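PDB 3VEP: anti-sigma-D factor RsdA, which probably binds the extracytoplasmic-function sigma factor SigD through its cytoplasmic N-terminal part and holds it inactive until regulated intramembrane proteolysis releases it. Local coordinates for residues E32-F35 / D40-L43. Residues are numbered along the deposited sequence; the frame is centred on the assembly and turned at random.
Sequences EVDF and DDAL
Phe35, in the linker between two helices, meets the first turn of helix 38-55 through both its backbone and its side chain, with Asp41 and Asp40 as partners. The backbone link is a hydrogen bond from Phe35 N to Asp41 OD1, 2.9 Å long and nearly straight at 165°. It uses the syn side of the carboxylate but comes in 30° out of its plane. Asp41 CG stands anti to its own carbonyl carbon (chi1 -79°), which turns the carboxylate back to the linker. The same OD1 lies at the edge of the phenyl ring, 3.8 Å from Phe35 CD2. The other oxygen, Asp41 OD2, sits 2.8 Å from Phe35 O; as both are acceptors, this is no bond, and the closeness might raise the proton affinity of the acid. Asp34 OD1, 4.1 Å from Asp41 OD1, adds another like charge.

Asp40 contributes its methylene: CB packs 3.4 Å from Phe35 CB and equally near CG, approaching the ring obliquely. Its OD1 instead forms a salt bridge outside this contact, with a basic side chain of the partner protein chain in the assembly. Val33 CG1 lies over one face of the ring, toward its rim. Because Phe35 also touches Leu23 of helix 13-28, it joins the loop to both helices of a helix-loop-helix, within the region that probably binds the sigma factor.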
ATOM      1  N   GLU A  32       5.686 -13.203   1.090  1.00 47.64           N
ATOM      2  CA  GLU A  32       6.930 -12.580   0.635  1.00 59.07           C
ATOM      3  C   GLU A  32       7.092 -12.738  -0.874  1.00 59.60           C
ATOM      4  O   GLU A  32       7.190 -13.864  -1.379  1.00 57.03           O
ATOM      5  CB  GLU A  32       8.144 -13.205   1.338  1.00 72.16           C
ATOM      6  CG  GLU A  32       8.111 -13.175   2.879  1.00 73.25           C
ATOM      7  CD  GLU A  32       8.205 -11.762   3.465  1.00 81.42           C
ATOM      8  OE1 GLU A  32       9.230 -11.082   3.225  1.00 74.37           O
ATOM      9  OE2 GLU A  32       7.254 -11.343   4.174  1.00 79.27           O
ATOM     10  N   VAL A  33       7.123 -11.617  -1.592  1.00 55.35           N
ATOM     11  CA  VAL A  33       7.312 -11.645  -3.038  1.00 53.60           C
ATOM     12  C   VAL A  33       8.685 -11.092  -3.441  1.00 60.49           C
ATOM     13  O   VAL A  33       9.218 -10.147  -2.827  1.00 61.10           O
ATOM     14  CB  VAL A  33       6.198 -10.884  -3.768  1.00 54.29           C
ATOM     15  CG1 VAL A  33       6.438 -10.875  -5.293  1.00 53.61           C
ATOM     16  CG2 VAL A  33       4.859 -11.491  -3.429  1.00 49.48           C
ATOM     17  N   ASP A  34       9.254 -11.680  -4.485  1.00 65.12           N
ATOM     18  CA  ASP A  34      10.546 -11.230  -5.003  1.00 67.04           C
ATOM     19  C   ASP A  34      10.420 -10.394  -6.279  1.00 54.55           C
ATOM     20  O   ASP A  34      10.046 -10.901  -7.330  1.00 50.75           O
ATOM     21  CB  ASP A  34      11.460 -12.426  -5.247  1.00 74.30           C
ATOM     22  CG  ASP A  34      12.870 -12.178  -4.763  1.00 85.85           C
ATOM     23  OD1 ASP A  34      13.026 -11.549  -3.685  1.00 80.17           O
ATOM     24  OD2 ASP A  34      13.816 -12.606  -5.462  1.00 92.53           O
ATOM     25  N   PHE A  35      10.734  -9.108  -6.188  1.00 58.69           N
ATOM     26  CA  PHE A  35      10.583  -8.226  -7.335  1.00 54.89           C
ATOM     27  C   PHE A  35      11.892  -8.114  -8.075  1.00 54.34           C
ATOM     28  O   PHE A  35      12.968  -8.205  -7.474  1.00 54.54           O
ATOM     29  CB  PHE A  35      10.093  -6.834  -6.927  1.00 50.98           C
ATOM     30  CG  PHE A  35       8.697  -6.822  -6.413  1.00 52.89           C
ATOM     31  CD1 PHE A  35       7.629  -6.867  -7.282  1.00 57.24           C
ATOM     32  CD2 PHE A  35       8.447  -6.787  -5.053  1.00 54.86           C
ATOM     33  CE1 PHE A  35       6.333  -6.877  -6.811  1.00 56.09           C
ATOM     34  CE2 PHE A  35       7.157  -6.790  -4.578  1.00 50.82           C
ATOM     35  CZ  PHE A  35       6.097  -6.837  -5.464  1.00 53.28           C
ATOM     36  N   ASP A  40      10.929  -1.681  -5.973  1.00 45.20           N
ATOM     37  CA  ASP A  40       9.778  -2.511  -5.621  1.00 44.13           C
ATOM     38  C   ASP A  40      10.074  -3.296  -4.338  1.00 49.36           C
ATOM     39  O   ASP A  40       9.363  -3.137  -3.350  1.00 44.91           O
ATOM     40  CB  ASP A  40       9.432  -3.481  -6.751  1.00 51.82           C
ATOM     41  CG  ASP A  40       9.001  -2.765  -8.028  1.00 61.59           C
ATOM     42  OD1 ASP A  40       8.532  -1.613  -7.927  1.00 55.43           O
ATOM     43  OD2 ASP A  40       9.117  -3.351  -9.128  1.00 62.72           O
ATOM     44  N   ASP A  41      11.134  -4.114  -4.349  1.00 45.06           N
ATOM     45  CA  ASP A  41      11.524  -4.878  -3.164  1.00 48.83           C
ATOM     46  C   ASP A  41      11.516  -3.973  -1.957  1.00 47.19           C
ATOM     47  O   ASP A  41      11.030  -4.363  -0.907  1.00 50.17           O
ATOM     48  CB  ASP A  41      12.910  -5.559  -3.304  1.00 43.49           C
ATOM     49  CG  ASP A  41      12.859  -6.840  -4.130  1.00 55.03           C
ATOM     50  OD1 ASP A  41      11.924  -7.631  -3.929  1.00 62.07           O
ATOM     51  OD2 ASP A  41      13.738  -7.054  -4.995  1.00 63.49           O
ATOM     52  N   ALA A  42      12.035  -2.756  -2.108  1.00 43.82           N
ATOM     53  CA  ALA A  42      12.234  -1.890  -0.942  1.00 47.84           C
ATOM     54  C   ALA A  42      10.892  -1.433  -0.408  1.00 48.18           C
ATOM     55  O   ALA A  42      10.644  -1.449   0.809  1.00 47.07           O
ATOM     56  CB  ALA A  42      13.111  -0.677  -1.287  1.00 30.25           C
ATOM     57  N   LEU A  43      10.034  -1.016  -1.337  1.00 35.21           N
ATOM     58  CA  LEU A  43       8.704  -0.540  -0.999  1.00 40.46           C
ATOM     59  C   LEU A  43       7.838  -1.655  -0.333  1.00 45.92           C
ATOM     60  O   LEU A  43       7.230  -1.444   0.708  1.00 39.34           O
ATOM     61  CB  LEU A  43       8.045   0.020  -2.254  1.00 31.78           C
ATOM     62  CG  LEU A  43       6.559   0.356  -2.124  1.00 48.58           C
ATOM     63  CD1 LEU A  43       6.318   1.244  -0.920  1.00 45.55           C
ATOM     64  CD2 LEU A  43       6.006   0.998  -3.417  1.00 47.72           C
TER